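Local structure of sefir domain protein (Bacillus cereus F65185, 5Y8E) at residues G44-I55 / V80-I91. The protein is a bacterial SEFIR-domain signalling protein that probably works through SEFIR-SEFIR association. Residues are numbered along the deposited sequence; the frame is centred on the assembly and turned at random.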
loop_
_atom_site.group_PDB
_atom_site.type_symbol
_atom_site.label_atom_id
_atom_site.label_comp_id
_atom_site.label_asym_id
_atom_site.label_seq_id
_atom_site.Cartn_x
_atom_site.Cartn_y
_atom_site.Cartn_z
ATOM N N GLY A 44 -16.618 -0.593 9.613
ATOM C CA GLY A 44 -16.192 -1.890 9.106
ATOM C C GLY A 44 -16.788 -2.283 7.765
ATOM O O GLY A 44 -16.052 -2.618 6.832
ATOM N N HIS A 45 -18.113 -2.214 7.648
ATOM C CA HIS A 45 -18.782 -2.661 6.424
ATOM C C HIS A 45 -18.720 -1.651 5.278
ATOM O O HIS A 45 -19.343 -1.858 4.235
ATOM C CB HIS A 45 -20.234 -3.067 6.701
ATOM C CG HIS A 45 -21.094 -1.947 7.192
ATOM N ND1 HIS A 45 -21.717 -1.976 8.421
ATOM C CD2 HIS A 45 -21.441 -0.769 6.623
ATOM C CE1 HIS A 45 -22.406 -0.863 8.589
ATOM N NE2 HIS A 45 -22.258 -0.113 7.512
ATOM N N ASP A 46 -17.973 -0.564 5.476
ATOM C CA ASP A 46 -17.699 0.397 4.406
ATOM C C ASP A 46 -16.249 0.314 3.943
ATOM O O ASP A 46 -15.799 1.136 3.145
ATOM C CB ASP A 46 -17.972 1.834 4.876
ATOM C CG ASP A 46 -19.440 2.112 5.098
ATOM O OD1 ASP A 46 -20.278 1.533 4.376
ATOM O OD2 ASP A 46 -19.761 2.922 5.995
ATOM N N ARG A 47 -15.519 -0.676 4.442
ATOM C CA ARG A 47 -14.085 -0.768 4.162
ATOM C C ARG A 47 -13.765 -1.010 2.695
ATOM O O ARG A 47 -12.800 -0.441 2.169
ATOM C CB ARG A 47 -13.438 -1.839 5.030
ATOM C CG ARG A 47 -13.135 -1.341 6.421
ATOM C CD ARG A 47 -12.750 -2.467 7.329
ATOM N NE ARG A 47 -12.194 -1.940 8.567
ATOM C CZ ARG A 47 -12.096 -2.631 9.697
ATOM N NH1 ARG A 47 -12.524 -3.887 9.755
ATOM N NH2 ARG A 47 -11.575 -2.061 10.771
ATOM N N PHE A 48 -14.549 -1.854 2.055
ATOM C CA PHE A 48 -14.325 -2.123 0.631
ATOM C C PHE A 48 -14.563 -0.860 -0.175
ATOM O O PHE A 48 -13.765 -0.479 -0.955
ATOM C CB PHE A 48 -15.222 -3.254 0.134
ATOM C CG PHE A 48 -15.006 -3.613 -1.302
ATOM C CD1 PHE A 48 -14.092 -4.541 -1.662
ATOM C CD2 PHE A 48 -15.725 -3.030 -2.269
ATOM C CE1 PHE A 48 -13.876 -4.869 -2.936
ATOM C CE2 PHE A 48 -15.541 -3.398 -3.596
ATOM C CZ PHE A 48 -14.600 -4.311 -3.901
ATOM N N GLU A 49 -15.681 -0.217 0.075
ATOM C CA GLU A 49 -16.004 1.004 -0.640
ATOM C C GLU A 49 -14.916 2.066 -0.395
ATOM O O GLU A 49 -14.528 2.748 -1.275
ATOM C CB GLU A 49 -17.369 1.542 -0.261
ATOM C CG GLU A 49 -17.740 2.765 -0.955
ATOM C CD GLU A 49 -19.168 3.262 -0.617
ATOM O OE1 GLU A 49 -19.914 2.496 -0.048
ATOM O OE2 GLU A 49 -19.490 4.415 -0.908
ATOM N N PHE A 50 -14.440 2.146 0.833
ATOM C CA PHE A 50 -13.387 3.137 1.136
ATOM C C PHE A 50 -12.105 2.814 0.370
ATOM O O PHE A 50 -11.473 3.654 -0.185
ATOM C CB PHE A 50 -13.134 3.199 2.612
ATOM C CG PHE A 50 -12.122 4.203 3.002
ATOM C CD1 PHE A 50 -12.414 5.531 3.012
ATOM C CD2 PHE A 50 -10.861 3.803 3.403
ATOM C CE1 PHE A 50 -11.447 6.438 3.396
ATOM C CE2 PHE A 50 -9.928 4.711 3.793
ATOM C CZ PHE A 50 -10.187 5.996 3.769
ATOM N N MET A 51 -11.791 1.532 0.331
ATOM C CA MET A 51 -10.631 1.071 -0.391
ATOM C C MET A 51 -10.733 1.417 -1.889
ATOM O O MET A 51 -9.884 2.023 -2.453
ATOM C CB MET A 51 -10.434 -0.431 -0.201
ATOM C CG MET A 51 -9.297 -1.079 -1.011
ATOM S SD MET A 51 -9.122 -2.903 -0.898
ATOM C CE MET A 51 -10.843 -3.478 -1.058
ATOM N N GLU A 52 -11.813 0.978 -2.502
ATOM C CA GLU A 52 -12.012 1.252 -3.925
ATOM C C GLU A 52 -11.933 2.750 -4.262
ATOM O O GLU A 52 -11.261 3.151 -5.155
ATOM C CB GLU A 52 -13.321 0.634 -4.435
ATOM C CG GLU A 52 -13.309 0.336 -5.854
ATOM C CD GLU A 52 -14.365 -0.717 -6.261
ATOM O OE1 GLU A 52 -15.417 -0.710 -5.683
ATOM O OE2 GLU A 52 -14.097 -1.538 -7.135
ATOM N N ASN A 53 -12.648 3.546 -3.511
ATOM C CA ASN A 53 -12.636 4.982 -3.732
ATOM C C ASN A 53 -11.256 5.625 -3.494
ATOM O O ASN A 53 -10.855 6.482 -4.195
ATOM C CB ASN A 53 -13.610 5.706 -2.869
ATOM C CG ASN A 53 -13.667 7.158 -3.207
ATOM O OD1 ASN A 53 -14.205 7.500 -4.254
ATOM N ND2 ASN A 53 -13.082 8.030 -2.399
ATOM N N SER A 54 -10.604 5.221 -2.423
ATOM C CA SER A 54 -9.326 5.830 -2.081
ATOM C C SER A 54 -8.240 5.507 -3.104
ATOM O O SER A 54 -7.380 6.335 -3.388
ATOM C CB SER A 54 -8.901 5.431 -0.671
ATOM O OG SER A 54 -9.858 5.896 0.262
ATOM N N ILE A 55 -8.288 4.305 -3.667
ATOM C CA ILE A 55 -7.322 3.938 -4.695
ATOM C C ILE A 55 -7.531 4.805 -5.930
ATOM O O ILE A 55 -6.567 5.268 -6.547
ATOM C CB ILE A 55 -7.414 2.434 -5.044
ATOM C CG1 ILE A 55 -6.874 1.596 -3.877
ATOM C CG2 ILE A 55 -6.649 2.125 -6.330
ATOM C CD1 ILE A 55 -7.130 0.091 -4.008
ATOM N N VAL A 80 -15.063 -12.017 -1.117
ATOM C CA VAL A 80 -15.120 -10.559 -1.220
ATOM C C VAL A 80 -16.480 -9.980 -0.820
ATOM O O VAL A 80 -17.521 -10.349 -1.363
ATOM C CB VAL A 80 -14.661 -10.042 -2.605
ATOM C CG1 VAL A 80 -14.748 -8.530 -2.658
ATOM C CG2 VAL A 80 -13.229 -10.487 -2.878
ATOM N N GLY A 81 -16.456 -9.075 0.152
ATOM C CA GLY A 81 -17.671 -8.468 0.659
ATOM C C GLY A 81 -17.483 -7.008 1.021
ATOM O O GLY A 81 -16.432 -6.417 0.757
ATOM N N THR A 82 -18.504 -6.421 1.637
ATOM C CA THR A 82 -18.470 -4.998 1.953
ATOM C C THR A 82 -17.428 -4.669 3.021
ATOM O O THR A 82 -17.018 -3.516 3.163
ATOM C CB THR A 82 -19.846 -4.496 2.414
ATOM O OG1 THR A 82 -20.221 -5.166 3.624
ATOM C CG2 THR A 82 -20.891 -4.764 1.340
ATOM N N GLU A 83 -17.010 -5.675 3.772
ATOM C CA GLU A 83 -16.060 -5.500 4.871
ATOM C C GLU A 83 -14.604 -5.705 4.461
ATOM O O GLU A 83 -13.704 -5.456 5.210
ATOM C CB GLU A 83 -16.409 -6.422 6.064
ATOM C CG GLU A 83 -17.732 -6.057 6.692
ATOM C CD GLU A 83 -18.247 -7.114 7.683
ATOM O OE1 GLU A 83 -18.444 -8.257 7.260
ATOM O OE2 GLU A 83 -18.385 -6.798 8.855
ATOM N N THR A 84 -14.419 -6.183 3.246
ATOM C CA THR A 84 -13.119 -6.520 2.718
ATOM C C THR A 84 -12.194 -5.247 2.648
ATOM O O THR A 84 -12.590 -4.241 2.132
ATOM C CB THR A 84 -13.321 -7.175 1.354
ATOM O OG1 THR A 84 -14.078 -8.381 1.504
ATOM C CG2 THR A 84 -12.028 -7.471 0.672
ATOM N N MET A 85 -10.980 -5.332 3.179
ATOM C CA MET A 85 -10.076 -4.200 3.166
ATOM C C MET A 85 -8.733 -4.504 2.442
ATOM O O MET A 85 -7.836 -3.725 2.478
ATOM C CB MET A 85 -9.822 -3.664 4.575
ATOM C CG MET A 85 -8.900 -4.484 5.402
ATOM S SD MET A 85 -9.070 -4.105 7.250
ATOM C CE MET A 85 -8.804 -2.416 7.222
ATOM N N ILE A 86 -8.659 -5.644 1.780
ATOM C CA ILE A 86 -7.480 -6.124 1.135
ATOM C C ILE A 86 -7.688 -6.066 -0.408
ATOM O O ILE A 86 -8.665 -6.495 -0.896
ATOM C CB ILE A 86 -7.189 -7.586 1.624
ATOM C CG1 ILE A 86 -6.828 -7.504 3.125
ATOM C CG2 ILE A 86 -6.163 -8.213 0.867
ATOM C CD1 ILE A 86 -6.605 -8.728 3.761
ATOM N N ILE A 87 -6.722 -5.517 -1.099
ATOM C CA ILE A 87 -6.802 -5.372 -2.520
ATOM C C ILE A 87 -7.112 -6.716 -3.203
ATOM O O ILE A 87 -6.495 -7.691 -2.947
ATOM C CB ILE A 87 -5.525 -4.746 -3.068
ATOM C CG1 ILE A 87 -5.440 -3.289 -2.675
ATOM C CG2 ILE A 87 -5.460 -4.807 -4.527
ATOM C CD1 ILE A 87 -4.134 -2.696 -2.938
ATOM N N THR A 88 -8.063 -6.664 -4.129
ATOM C CA THR A 88 -8.451 -7.836 -4.923
ATOM C C THR A 88 -7.855 -7.839 -6.342
ATOM O O THR A 88 -7.538 -6.826 -6.846
ATOM C CB THR A 88 -10.009 -7.841 -5.142
ATOM O OG1 THR A 88 -10.354 -6.671 -5.819
ATOM C CG2 THR A 88 -10.735 -7.869 -3.834
ATOM N N PRO A 89 -7.817 -9.006 -7.000
ATOM C CA PRO A 89 -7.322 -9.034 -8.380
ATOM C C PRO A 89 -8.077 -8.044 -9.258
ATOM O O PRO A 89 -7.457 -7.354 -10.065
ATOM C CB PRO A 89 -7.626 -10.464 -8.826
ATOM C CG PRO A 89 -7.519 -11.261 -7.560
ATOM C CD PRO A 89 -8.091 -10.363 -6.490
ATOM N N ASN A 90 -9.390 -7.956 -9.087
ATOM C CA ASN A 90 -10.185 -7.048 -9.910
ATOM C C ASN A 90 -9.809 -5.580 -9.719
ATOM O O ASN A 90 -9.722 -4.822 -10.688
ATOM C CB ASN A 90 -11.674 -7.241 -9.645
ATOM C CG ASN A 90 -12.528 -6.509 -10.643
ATOM O OD1 ASN A 90 -13.218 -5.550 -10.307
ATOM N ND2 ASN A 90 -12.457 -6.935 -11.894
ATOM N N ILE A 91 -9.603 -5.176 -8.468
ATOM C CA ILE A 91 -9.208 -3.803 -8.186
ATOM C C ILE A 91 -7.809 -3.542 -8.739
ATOM O O ILE A 91 -7.573 -2.525 -9.394
ATOM C CB ILE A 91 -9.270 -3.487 -6.677
ATOM C CG1 ILE A 91 -10.725 -3.445 -6.205
ATOM C CG2 ILE A 91 -8.579 -2.158 -6.372
ATOM C CD1 ILE A 91 -10.867 -3.417 -4.698
HETATM O O HOH W 1 -12.988 -5.989 7.669
HETATM O O HOH W 2 -18.082 -1.439 1.427
HETATM O O HOH W 3 -13.966 -4.733 -7.893
#
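F48 reaches from helix 47-57 into the loop that leads to helix 89-93. Its CB lies 3.4 Å from G81 O and equally near T84 O. CG is anti to the backbone N (chi1 -178°), and this sends the ring along the side chain of T84. CD1 meets T84 CB. CE1 touches V80 CG1 and I91 CD1, each obliquely to the ring. T88 CG2 comes near the ring plane at the edge. The backbone of F48 is held too: its N-H gives a nearly straight bond (167°) to T82 O, 3.2 Å away and from above the carbonyl plane.

I91 of helix 89-93 is a knob in a hole formed by F48, M51, E52 and I55. M51 bends at chi3, and its CE is 3.6 Å from I91 CD1. At the other end, R47 runs beside M85, whose SD lies above one guanidinium face, offset toward its rim. Water 1 joins R47 NH1 to E83 O, and W10 makes a cation-pi contact with R47.

T88 OG1 caps helix 89-93 by accepting from I91 N. Within the SEFIR domain, one side of helix 47-57 meets this loop, while I55 rests on F5 of strand 3-7 and S54 on I35 of strand 33-35.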